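PDB 7EV5: Lactamase_B domain-containing protein from Bacillus lehensis G1, which binds two zinc ions and probably acts as a hydrolase of the metallo-beta-lactamase superfamily, resembling both B3 beta-lactamases and glyoxalase II. Local coordinates for residues A14-N19 and E34-W39; S137-K142 and P180-T185; I186-S189 and P193-T196. All coordinates share one frame; numbering follows the deposited sequence.

From the N terminus, contact 1 comes first. It closes the loop of 14 residues that holds strand 23-27 and joins helix 33-42 to the outer face of the sheet of strands 2-7, 12-18 and 23-27. Contact 2 closes a longer loop of 37 residues, which includes helix 167-178 and the zinc ligand D150. It ties strand 136-140, in the sheet with 145-149 and 186-189, to the turn before strand 186-189. Contact 3 follows directly and closes a hairpin around the zinc ligand H191. The three are in series; none nests or crosses. They still touch in space: L17 packs on Y140, Y15 OH bonds to S189 O, and T185 lies against T196.

Contact 1 of 3, residues A14-N19 and E34-W39; sequences AYVLYN and EALITW
In the alpha-beta/beta-alpha sandwich of the metallo-beta-lactamase fold, V16 of strand 12-18 packs on L36 and W39 of helix 33-42. The helix lies here on the outer face of the sheet that contains strands 2-7, 12-18 and 23-27. The contact is small, buried and wholly apolar. Both methyls of V16 reach W39 CZ3, and CG2 also touches L36. V16 CG2 is 3.9 Å from L36 CD1. The same V16 CG2 is 3.8 Å from W39 CZ3. V16 CB, CG1 and CG2 all gather at this one ring carbon. CG1 lies at the indole edge in the ring plane, with V16 CG1 to W39 CZ3 at 3.9 Å, and CG2 comes in obliquely. The tryptophan extends from the helix with CG opposite the backbone N (chi1 179°). Its six-membered ring thus reaches the strand, and the two side chains run alongside each other in opposite senses. L36 also has CG opposite its N (chi1 176°), and its CD1 branch is the one that meets the valine. Strand 2-7 borders the contact: I5 touches both V16 and L36, and K3 touches W39. L36 also meets P29 and V66 of helix 63-70, while W39 rests on L45. The alternate strand residues turn inward between the sheets, where Y15 meets F147 and L17 packs on F121 and F123 of strand 121-127.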
ATOM      1  N   ALA A  14       6.847   1.531  -3.261  1.00 11.09           N
ATOM      2  CA  ALA A  14       5.821   1.117  -4.202  1.00  9.71           C
ATOM      3  C   ALA A  14       6.070  -0.336  -4.571  1.00 10.63           C
ATOM      4  O   ALA A  14       7.155  -0.877  -4.359  1.00 10.47           O
ATOM      5  CB  ALA A  14       5.890   1.960  -5.477  1.00  9.37           C
ATOM      6  N   TYR A  15       5.056  -0.973  -5.137  1.00  8.47           N
ATOM      7  CA  TYR A  15       5.211  -2.327  -5.656  1.00  8.26           C
ATOM      8  C   TYR A  15       4.586  -2.407  -7.033  1.00  8.62           C
ATOM      9  O   TYR A  15       3.536  -1.812  -7.283  1.00 10.21           O
ATOM     10  CB  TYR A  15       4.573  -3.391  -4.735  1.00  9.76           C
ATOM     11  CG  TYR A  15       5.307  -3.472  -3.435  1.00  9.26           C
ATOM     12  CD1 TYR A  15       6.454  -4.239  -3.314  1.00 10.14           C
ATOM     13  CD2 TYR A  15       4.890  -2.737  -2.337  1.00  8.88           C
ATOM     14  CE1 TYR A  15       7.154  -4.283  -2.135  1.00 10.60           C
ATOM     15  CE2 TYR A  15       5.597  -2.763  -1.152  1.00  8.11           C
ATOM     16  CZ  TYR A  15       6.725  -3.551  -1.050  1.00 10.57           C
ATOM     17  OH  TYR A  15       7.452  -3.598   0.128  1.00 11.13           O
ATOM     18  N   VAL A  16       5.231  -3.141  -7.932  1.00  9.20           N
ATOM     19  CA  VAL A  16       4.611  -3.501  -9.198  1.00  9.62           C
ATOM     20  C   VAL A  16       4.512  -5.014  -9.250  1.00 11.79           C
ATOM     21  O   VAL A  16       5.537  -5.707  -9.241  1.00 12.02           O
ATOM     22  CB  VAL A  16       5.374  -2.956 -10.413  1.00 11.64           C
ATOM     23  CG1 VAL A  16       4.647  -3.385 -11.678  1.00 12.22           C
ATOM     24  CG2 VAL A  16       5.479  -1.439 -10.348  1.00 11.14           C
ATOM     25  N   LEU A  17       3.282  -5.522  -9.271  1.00 10.55           N
ATOM     26  CA  LEU A  17       2.996  -6.940  -9.441  1.00 11.66           C
ATOM     27  C   LEU A  17       2.652  -7.174 -10.905  1.00 12.45           C
ATOM     28  O   LEU A  17       1.890  -6.406 -11.491  1.00 12.46           O
ATOM     29  CB  LEU A  17       1.797  -7.317  -8.567  1.00 11.65           C
ATOM     30  CG  LEU A  17       1.277  -8.761  -8.629  1.00 11.49           C
ATOM     31  CD1 LEU A  17       2.282  -9.765  -8.058  1.00 13.96           C
ATOM     32  CD2 LEU A  17      -0.069  -8.856  -7.899  1.00 12.43           C
ATOM     33  N   TYR A  18       3.219  -8.220 -11.503  1.00 12.77           N
ATOM     34  CA  TYR A  18       3.028  -8.443 -12.928  1.00 14.02           C
ATOM     35  C   TYR A  18       2.812  -9.927 -13.196  1.00 15.39           C
ATOM     36  O   TYR A  18       2.970 -10.775 -12.314  1.00 16.46           O
ATOM     37  CB  TYR A  18       4.202  -7.888 -13.751  1.00 14.02           C
ATOM     38  CG  TYR A  18       5.555  -8.345 -13.256  1.00 16.47           C
ATOM     39  CD1 TYR A  18       6.066  -9.579 -13.632  1.00 18.18           C
ATOM     40  CD2 TYR A  18       6.317  -7.552 -12.404  1.00 17.06           C
ATOM     41  CE1 TYR A  18       7.292 -10.014 -13.180  1.00 24.78           C
ATOM     42  CE2 TYR A  18       7.543  -7.981 -11.946  1.00 17.72           C
ATOM     43  CZ  TYR A  18       8.027  -9.211 -12.342  1.00 24.54           C
ATOM     44  OH  TYR A  18       9.252  -9.650 -11.896  1.00 29.14           O
ATOM     45  N   ASN A  19       2.418 -10.225 -14.437  1.00 17.59           N
ATOM     46  CA  ASN A  19       2.216 -11.586 -14.920  1.00 18.90           C
ATOM     47  C   ASN A  19       3.041 -11.793 -16.185  1.00 22.22           C
ATOM     48  O   ASN A  19       3.709 -10.877 -16.677  1.00 22.82           O
ATOM     49  CB  ASN A  19       0.725 -11.916 -15.127  1.00 19.88           C
ATOM     50  CG  ASN A  19       0.048 -11.045 -16.191  1.00 20.68           C
ATOM     51  OD1 ASN A  19       0.699 -10.444 -17.046  1.00 21.66           O
ATOM     52  ND2 ASN A  19      -1.283 -10.996 -16.145  1.00 17.44           N
ATOM     53  N   GLU A  34       8.572   9.823 -12.244  1.00 16.54           N
ATOM     54  CA  GLU A  34       9.257   9.578 -13.508  1.00 15.69           C
ATOM     55  C   GLU A  34      10.105   8.314 -13.449  1.00 12.76           C
ATOM     56  O   GLU A  34      10.202   7.583 -14.440  1.00 15.03           O
ATOM     57  CB  GLU A  34      10.100  10.800 -13.885  1.00 16.50           C
ATOM     58  CG  GLU A  34       9.289  12.036 -14.239  1.00 21.53           C
ATOM     59  CD  GLU A  34       8.588  12.650 -13.043  1.00 16.48           C
ATOM     60  OE1 GLU A  34       9.162  12.631 -11.924  1.00 20.85           O
ATOM     61  OE2 GLU A  34       7.460  13.148 -13.227  1.00 23.47           O
ATOM     62  N   ALA A  35      10.713   8.026 -12.300  1.00 15.37           N
ATOM     63  CA  ALA A  35      11.460   6.779 -12.168  1.00 17.02           C
ATOM     64  C   ALA A  35      10.542   5.571 -12.305  1.00 13.97           C
ATOM     65  O   ALA A  35      10.906   4.569 -12.934  1.00 13.66           O
ATOM     66  CB  ALA A  35      12.190   6.738 -10.830  1.00 15.43           C
ATOM     67  N   LEU A  36       9.351   5.638 -11.706  1.00 12.30           N
ATOM     68  CA  LEU A  36       8.414   4.524 -11.794  1.00 11.91           C
ATOM     69  C   LEU A  36       7.826   4.404 -13.194  1.00 12.81           C
ATOM     70  O   LEU A  36       7.758   3.298 -13.744  1.00 12.75           O
ATOM     71  CB  LEU A  36       7.310   4.684 -10.749  1.00 11.79           C
ATOM     72  CG  LEU A  36       6.203   3.621 -10.803  1.00 10.59           C
ATOM     73  CD1 LEU A  36       6.747   2.231 -10.545  1.00 13.09           C
ATOM     74  CD2 LEU A  36       5.111   3.970  -9.793  1.00 12.01           C
ATOM     75  N   ILE A  37       7.401   5.530 -13.784  1.00 12.24           N
ATOM     76  CA  ILE A  37       6.774   5.504 -15.109  1.00 12.26           C
ATOM     77  C   ILE A  37       7.757   5.012 -16.163  1.00 14.21           C
ATOM     78  O   ILE A  37       7.425   4.147 -16.984  1.00 16.11           O
ATOM     79  CB  ILE A  37       6.198   6.887 -15.468  1.00 15.87           C
ATOM     80  CG1 ILE A  37       4.953   7.181 -14.629  1.00 17.20           C
ATOM     81  CG2 ILE A  37       5.850   6.960 -16.960  1.00 19.22           C
ATOM     82  CD1 ILE A  37       4.595   8.655 -14.583  1.00 18.82           C
ATOM     83  N   THR A  38       8.982   5.550 -16.153  1.00 14.16           N
ATOM     84  CA  THR A  38       9.958   5.136 -17.161  1.00 15.10           C
ATOM     85  C   THR A  38      10.368   3.680 -16.984  1.00 15.61           C
ATOM     86  O   THR A  38      10.612   2.993 -17.981  1.00 15.02           O
ATOM     87  CB  THR A  38      11.172   6.072 -17.211  1.00 16.36           C
ATOM     88  OG1 THR A  38      11.844   6.079 -15.948  1.00 16.93           O
ATOM     89  CG2 THR A  38      10.755   7.498 -17.585  1.00 19.37           C
ATOM     90  N   TRP A  39      10.437   3.179 -15.741  1.00 14.55           N
ATOM     91  CA  TRP A  39      10.721   1.757 -15.549  1.00 12.98           C
ATOM     92  C   TRP A  39       9.629   0.894 -16.163  1.00 14.22           C
ATOM     93  O   TRP A  39       9.915  -0.073 -16.881  1.00 15.10           O
ATOM     94  CB  TRP A  39      10.898   1.417 -14.069  1.00 16.03           C
ATOM     95  CG  TRP A  39      11.171  -0.051 -13.834  1.00 13.52           C
ATOM     96  CD1 TRP A  39      12.367  -0.677 -13.954  1.00 14.22           C
ATOM     97  CD2 TRP A  39      10.224  -1.064 -13.467  1.00 13.89           C
ATOM     98  NE1 TRP A  39      12.236  -2.015 -13.670  1.00 19.20           N
ATOM     99  CE2 TRP A  39      10.926  -2.279 -13.373  1.00 16.79           C
ATOM    100  CE3 TRP A  39       8.850  -1.063 -13.207  1.00 14.16           C
ATOM    101  CZ2 TRP A  39      10.306  -3.479 -13.024  1.00 17.28           C
ATOM    102  CZ3 TRP A  39       8.236  -2.258 -12.860  1.00 18.77           C
ATOM    103  CH2 TRP A  39       8.965  -3.446 -12.772  1.00 15.70           C
TER

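Contact 2 of 3, residues S137-K142 and P180-T185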
ATOM      1  N   SER A 137      -5.073  -4.133   3.343  1.00  8.60           N
ATOM      2  CA  SER A 137      -4.018  -5.050   2.918  1.00  9.57           C
ATOM      3  C   SER A 137      -4.541  -5.951   1.809  1.00  9.33           C
ATOM      4  O   SER A 137      -5.642  -6.508   1.918  1.00 10.19           O
ATOM      5  CB  SER A 137      -3.534  -5.896   4.091  1.00 11.40           C
ATOM      6  OG  SER A 137      -3.006  -5.055   5.100  1.00 10.34           O
ATOM      7  N   TYR A 138      -3.754  -6.092   0.752  1.00  9.76           N
ATOM      8  CA  TYR A 138      -4.153  -6.853  -0.428  1.00  8.34           C
ATOM      9  C   TYR A 138      -3.341  -8.143  -0.464  1.00 10.15           C
ATOM     10  O   TYR A 138      -2.119  -8.107  -0.647  1.00 10.49           O
ATOM     11  CB  TYR A 138      -3.877  -6.047  -1.692  1.00  9.67           C
ATOM     12  CG  TYR A 138      -4.528  -4.673  -1.762  1.00  9.05           C
ATOM     13  CD1 TYR A 138      -5.812  -4.522  -2.264  1.00  9.79           C
ATOM     14  CD2 TYR A 138      -3.848  -3.529  -1.348  1.00  9.96           C
ATOM     15  CE1 TYR A 138      -6.408  -3.284  -2.359  1.00  9.90           C
ATOM     16  CE2 TYR A 138      -4.430  -2.273  -1.452  1.00  8.56           C
ATOM     17  CZ  TYR A 138      -5.717  -2.165  -1.957  1.00  8.73           C
ATOM     18  OH  TYR A 138      -6.320  -0.939  -2.066  1.00 10.26           O
ATOM     19  N   TYR A 139      -4.009  -9.277  -0.290  1.00 10.63           N
ATOM     20  CA  TYR A 139      -3.349 -10.578  -0.281  1.00 11.57           C
ATOM     21  C   TYR A 139      -3.479 -11.218  -1.657  1.00 11.92           C
ATOM     22  O   TYR A 139      -4.591 -11.431  -2.152  1.00 12.76           O
ATOM     23  CB  TYR A 139      -3.980 -11.467   0.788  1.00 12.53           C
ATOM     24  CG  TYR A 139      -3.478 -12.893   0.823  1.00 15.82           C
ATOM     25  CD1 TYR A 139      -2.128 -13.175   0.941  1.00 15.68           C
ATOM     26  CD2 TYR A 139      -4.368 -13.957   0.785  1.00 21.24           C
ATOM     27  CE1 TYR A 139      -1.667 -14.489   0.984  1.00 17.19           C
ATOM     28  CE2 TYR A 139      -3.922 -15.264   0.833  1.00 20.67           C
ATOM     29  CZ  TYR A 139      -2.571 -15.523   0.935  1.00 19.34           C
ATOM     30  OH  TYR A 139      -2.133 -16.828   0.985  1.00 23.72           O
ATOM     31  N   TYR A 140      -2.336 -11.510  -2.279  1.00 12.81           N
ATOM     32  CA  TYR A 140      -2.268 -12.165  -3.584  1.00 12.67           C
ATOM     33  C   TYR A 140      -1.856 -13.613  -3.347  1.00 13.73           C
ATOM     34  O   TYR A 140      -0.671 -13.910  -3.169  1.00 12.99           O
ATOM     35  CB  TYR A 140      -1.228 -11.442  -4.431  1.00 13.52           C
ATOM     36  CG  TYR A 140      -1.113 -11.900  -5.861  1.00 13.81           C
ATOM     37  CD1 TYR A 140      -2.210 -11.877  -6.713  1.00 12.09           C
ATOM     38  CD2 TYR A 140       0.113 -12.338  -6.371  1.00 13.74           C
ATOM     39  CE1 TYR A 140      -2.091 -12.271  -8.039  1.00 13.90           C
ATOM     40  CE2 TYR A 140       0.235 -12.742  -7.696  1.00 14.39           C
ATOM     41  CZ  TYR A 140      -0.874 -12.703  -8.518  1.00 16.34           C
ATOM     42  OH  TYR A 140      -0.773 -13.096  -9.836  1.00 17.35           O
ATOM     43  N   GLN A 141      -2.834 -14.523  -3.356  1.00 15.15           N
ATOM     44  CA  GLN A 141      -2.542 -15.906  -2.984  1.00 15.03           C
ATOM     45  C   GLN A 141      -1.626 -16.587  -3.999  1.00 17.84           C
ATOM     46  O   GLN A 141      -0.753 -17.379  -3.615  1.00 17.13           O
ATOM     47  CB  GLN A 141      -3.846 -16.688  -2.785  1.00 18.81           C
ATOM     48  CG  GLN A 141      -3.626 -18.119  -2.318  1.00 26.02           C
ATOM     49  CD  GLN A 141      -4.786 -18.664  -1.512  1.00 39.34           C
ATOM     50  OE1 GLN A 141      -5.849 -18.047  -1.431  1.00 43.85           O
ATOM     51  NE2 GLN A 141      -4.588 -19.835  -0.910  1.00 41.07           N
ATOM     52  N   LYS A 142      -1.772 -16.253  -5.289  1.00 17.56           N
ATOM     53  CA  LYS A 142      -1.070 -16.989  -6.345  1.00 17.87           C
ATOM     54  C   LYS A 142       0.441 -17.001  -6.133  1.00 23.16           C
ATOM     55  O   LYS A 142       1.095 -18.032  -6.333  1.00 21.72           O
ATOM     56  CB  LYS A 142      -1.423 -16.417  -7.717  1.00 19.84           C
ATOM     57  CG  LYS A 142      -0.785 -17.150  -8.892  1.00 23.18           C
ATOM     58  CD  LYS A 142      -1.153 -16.481 -10.210  1.00 23.65           C
ATOM     59  CE  LYS A 142      -0.992 -17.426 -11.393  1.00 29.71           C
ATOM     60  NZ  LYS A 142       0.426 -17.798 -11.631  1.00 29.77           N
ATOM     61  N   PRO A 180      -2.628 -14.647  10.922  1.00 15.12           N
ATOM     62  CA  PRO A 180      -3.202 -15.957  10.548  1.00 17.08           C
ATOM     63  C   PRO A 180      -2.931 -16.384   9.109  1.00 18.56           C
ATOM     64  O   PRO A 180      -3.197 -17.547   8.773  1.00 20.19           O
ATOM     65  CB  PRO A 180      -4.708 -15.781  10.797  1.00 19.36           C
ATOM     66  CG  PRO A 180      -4.802 -14.662  11.762  1.00 17.84           C
ATOM     67  CD  PRO A 180      -3.683 -13.726  11.394  1.00 14.68           C
ATOM     68  N   LEU A 181      -2.432 -15.497   8.247  1.00 14.93           N
ATOM     69  CA  LEU A 181      -2.121 -15.876   6.878  1.00 17.49           C
ATOM     70  C   LEU A 181      -0.943 -16.858   6.854  1.00 16.47           C
ATOM     71  O   LEU A 181      -0.194 -16.964   7.828  1.00 18.13           O
ATOM     72  CB  LEU A 181      -1.792 -14.623   6.068  1.00 15.19           C
ATOM     73  CG  LEU A 181      -2.999 -13.726   5.813  1.00 16.47           C
ATOM     74  CD1 LEU A 181      -2.569 -12.392   5.230  1.00 14.47           C
ATOM     75  CD2 LEU A 181      -3.994 -14.422   4.888  1.00 23.99           C
ATOM     76  N   PRO A 182      -0.758 -17.588   5.749  1.00 16.63           N
ATOM     77  CA  PRO A 182       0.285 -18.625   5.725  1.00 16.37           C
ATOM     78  C   PRO A 182       1.658 -18.046   6.032  1.00 20.34           C
ATOM     79  O   PRO A 182       1.986 -16.926   5.631  1.00 19.13           O
ATOM     80  CB  PRO A 182       0.208 -19.166   4.295  1.00 19.11           C
ATOM     81  CG  PRO A 182      -1.195 -18.928   3.883  1.00 19.32           C
ATOM     82  CD  PRO A 182      -1.586 -17.623   4.532  1.00 16.41           C
ATOM     83  N   GLU A 183       2.467 -18.821   6.765  1.00 23.05           N
ATOM     84  CA  GLU A 183       3.721 -18.282   7.287  1.00 25.03           C
ATOM     85  C   GLU A 183       4.716 -17.932   6.181  1.00 14.84           C
ATOM     86  O   GLU A 183       5.545 -17.033   6.376  1.00 19.37           O
ATOM     87  CB  GLU A 183       4.330 -19.219   8.338  1.00 32.34           C
ATOM     88  CG  GLU A 183       3.691 -19.100   9.733  1.00 30.75           C
ATOM     89  CD  GLU A 183       4.469 -19.829  10.823  1.00 39.43           C
ATOM     90  OE1 GLU A 183       5.713 -19.908  10.735  1.00 37.75           O
ATOM     91  OE2 GLU A 183       3.827 -20.326  11.773  1.00 43.26           O
ATOM     92  N   ARG A 184       4.643 -18.598   5.020  1.00 20.04           N
ATOM     93  CA  ARG A 184       5.550 -18.288   3.915  1.00 16.47           C
ATOM     94  C   ARG A 184       5.175 -17.016   3.162  1.00 17.82           C
ATOM     95  O   ARG A 184       5.935 -16.593   2.285  1.00 16.85           O
ATOM     96  CB  ARG A 184       5.698 -19.470   2.939  1.00 16.57           C
ATOM     97  CG  ARG A 184       4.653 -19.534   1.822  1.00 25.97           C
ATOM     98  CD  ARG A 184       5.045 -20.543   0.726  1.00 19.97           C
ATOM     99  NE  ARG A 184       4.131 -20.488  -0.414  1.00 27.53           N
ATOM    100  CZ  ARG A 184       4.506 -20.286  -1.669  1.00 23.36           C
ATOM    101  NH1 ARG A 184       5.787 -20.115  -1.962  1.00 26.40           N
ATOM    102  NH2 ARG A 184       3.599 -20.251  -2.638  1.00 27.63           N
ATOM    103  N   THR A 185       4.038 -16.399   3.489  1.00 17.62           N
ATOM    104  CA  THR A 185       3.592 -15.198   2.790  1.00 13.41           C
ATOM    105  C   THR A 185       4.591 -14.066   2.965  1.00 11.43           C
ATOM    106  O   THR A 185       4.979 -13.729   4.086  1.00 13.87           O
ATOM    107  CB  THR A 185       2.246 -14.748   3.354  1.00 13.18           C
ATOM    108  OG1 THR A 185       1.313 -15.830   3.285  1.00 16.69           O
ATOM    109  CG2 THR A 185       1.699 -13.572   2.540  1.00 13.54           C
TER
HETATM  110  O   HOH W   1       0.422 -17.149   1.138  1.00 20.34           O
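Y139 is where strand 136-140 meets residues 180-185, and its ring is touched from several sides. CG stands opposite the backbone N (chi1 175°), which sends the phenol toward the loop. L181 CD2 lies over the ring centre, 4.1 Å from the centroid of Y139 and 10° off the normal, a CH-pi contact. T185 CG2 comes in at the edge instead, 3.8 Å from Y139 CE1. At the far end P182 slants across the hydroxyl, with P182 CD 3.7 Å from Y139 OH. The same hydroxyl is 2.6 Å from a water oxygen that lies in the ring plane. That water donates to T185 OG1 at 2.7 Å and so bridges strand and loop. The loop joins helix 167-178 to strand 186-189, which lies in the same sheet as strands 136-140 and 145-149, and P182 to T185 form a type I beta turn in it. The turn is held by two donors from one residue: T185 N and T185 OG1 both reach P182 O, from the same face of the carbonyl, with OG1 at 2.7 Å from P182 O. T185 OG1 thus gives one hydrogen bond and takes another. Next along the strand, Y140 points away from the loop and packs on F121. Farther on, Q141 CA lies 3.9 Å above the Y139 ring plane, offset toward the rim, on the face opposite L181 CD2.

Contact 3 of 3, residues I186-S189 and P193-T196; sequences IVAS and PLTT
V187 has CG1 opposite its backbone N (chi1 176°), while T195 puts OG1 in that place (chi1 -169°) and CG2 in the crowded position between N and carbonyl carbon. This turns the T195 methyl toward the valine, and V187 CB meets T195 CG2 at 3.7 Å. The T195 hydroxyl bonds instead to E200 of helix 197-203. The two residues form the hydrogen-bonded pair of an antiparallel beta hairpin, with both side chains on one face of the sheet that contains strands 136-140, 145-149 and 186-189. V187 N donates to T195 O at 2.7 Å, from a position 46° above the carbonyl plane. The return bond, T195 N to V187 O, is weak at 3.4 Å. I186 and T196 are the neighbouring non-hydrogen-bonded pair, and their side chains diverge. Here I186 CA makes a CA-H...O contact to T195 O. L194 reaches back with one branch: its CD2 lies 3.9 Å from A188 CB and also touches I186 CG2.

T196 ends the hairpin as the N-cap of the next helix, with OG1 accepting from Q199 N. The turn at the other end carries H191, a zinc ligand together with D58, H59 and D150. The side chain of S189 lies about 5 Å from that of H191, and S189 OG makes a weak hydrogen bond to H191 O. Beyond the V187-T195 pair, toward the turn, a water bridges the strands. Its oxygen is 2.8 Å from V187 O, 2.8 Å from P193 O and 2.6 Å from S189 OG. The water has more acceptors around it than protons to give, so its bonds probably share or alternate.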
ATOM      1  N   ILE A 186       4.997 -13.463   1.847  1.00 12.39           N
ATOM      2  CA  ILE A 186       5.867 -12.295   1.918  1.00 13.87           C
ATOM      3  C   ILE A 186       5.056 -11.097   2.388  1.00 11.74           C
ATOM      4  O   ILE A 186       3.953 -10.837   1.889  1.00 11.76           O
ATOM      5  CB  ILE A 186       6.520 -12.036   0.554  1.00 12.05           C
ATOM      6  CG1 ILE A 186       7.577 -13.112   0.272  1.00 14.73           C
ATOM      7  CG2 ILE A 186       7.127 -10.644   0.494  1.00 16.10           C
ATOM      8  CD1 ILE A 186       8.098 -13.094  -1.162  1.00 15.48           C
ATOM      9  N   VAL A 187       5.585 -10.384   3.382  1.00 11.31           N
ATOM     10  CA  VAL A 187       5.005  -9.123   3.832  1.00 12.39           C
ATOM     11  C   VAL A 187       5.694  -8.018   3.039  1.00 11.13           C
ATOM     12  O   VAL A 187       6.868  -7.700   3.270  1.00 12.78           O
ATOM     13  CB  VAL A 187       5.149  -8.936   5.343  1.00 12.32           C
ATOM     14  CG1 VAL A 187       4.620  -7.567   5.772  1.00 13.64           C
ATOM     15  CG2 VAL A 187       4.398 -10.035   6.071  1.00 15.01           C
ATOM     16  N   ALA A 188       4.978  -7.469   2.056  1.00 10.66           N
ATOM     17  CA  ALA A 188       5.489  -6.398   1.200  1.00  9.73           C
ATOM     18  C   ALA A 188       4.904  -5.108   1.764  1.00  8.73           C
ATOM     19  O   ALA A 188       3.781  -4.715   1.444  1.00 10.87           O
ATOM     20  CB  ALA A 188       5.096  -6.638  -0.256  1.00 10.25           C
ATOM     21  N   SER A 189       5.673  -4.462   2.631  1.00  9.41           N
ATOM     22  CA  SER A 189       5.220  -3.337   3.432  1.00  9.77           C
ATOM     23  C   SER A 189       5.697  -2.014   2.852  1.00  9.85           C
ATOM     24  O   SER A 189       6.461  -1.953   1.888  1.00 10.30           O
ATOM     25  CB  SER A 189       5.709  -3.492   4.872  1.00  9.41           C
ATOM     26  OG  SER A 189       7.105  -3.261   4.936  1.00 12.35           O
ATOM     27  N   PRO A 193      12.797  -3.435   4.384  1.00 13.61           N
ATOM     28  CA  PRO A 193      12.953  -4.680   3.623  1.00 13.29           C
ATOM     29  C   PRO A 193      11.715  -5.565   3.643  1.00 13.78           C
ATOM     30  O   PRO A 193      10.867  -5.494   4.535  1.00 13.19           O
ATOM     31  CB  PRO A 193      14.111  -5.390   4.341  1.00 14.50           C
ATOM     32  CG  PRO A 193      14.832  -4.321   5.083  1.00 17.04           C
ATOM     33  CD  PRO A 193      13.787  -3.310   5.467  1.00 14.78           C
ATOM     34  N   LEU A 194      11.647  -6.443   2.644  1.00 15.26           N
ATOM     35  CA  LEU A 194      10.656  -7.508   2.650  1.00 12.04           C
ATOM     36  C   LEU A 194      10.885  -8.438   3.837  1.00 14.49           C
ATOM     37  O   LEU A 194      11.997  -8.568   4.354  1.00 15.67           O
ATOM     38  CB  LEU A 194      10.761  -8.318   1.360  1.00 14.75           C
ATOM     39  CG  LEU A 194      10.421  -7.615   0.052  1.00 12.57           C
ATOM     40  CD1 LEU A 194      10.765  -8.527  -1.108  1.00 18.59           C
ATOM     41  CD2 LEU A 194       8.943  -7.228   0.017  1.00 14.52           C
ATOM     42  N   THR A 195       9.812  -9.091   4.270  1.00 12.47           N
ATOM     43  CA  THR A 195       9.884 -10.114   5.300  1.00 15.31           C
ATOM     44  C   THR A 195       8.796 -11.144   5.017  1.00 15.11           C
ATOM     45  O   THR A 195       8.166 -11.124   3.959  1.00 13.44           O
ATOM     46  CB  THR A 195       9.840  -9.479   6.695  1.00 15.36           C
ATOM     47  OG1 THR A 195      10.168 -10.474   7.667  1.00 14.77           O
ATOM     48  CG2 THR A 195       8.468  -8.892   6.990  1.00 15.24           C
ATOM     49  N   THR A 196       8.605 -12.082   5.941  1.00 14.39           N
ATOM     50  CA  THR A 196       7.508 -13.028   5.827  1.00 13.63           C
ATOM     51  C   THR A 196       6.727 -13.038   7.129  1.00 13.92           C
ATOM     52  O   THR A 196       7.205 -12.576   8.169  1.00 14.80           O
ATOM     53  CB  THR A 196       7.964 -14.463   5.501  1.00 15.93           C
ATOM     54  OG1 THR A 196       8.801 -14.945   6.561  1.00 19.51           O
ATOM     55  CG2 THR A 196       8.709 -14.510   4.171  1.00 18.39           C
TER
HETATM   56  O   HOH W   2       8.100  -5.695   4.696  1.00 22.34           O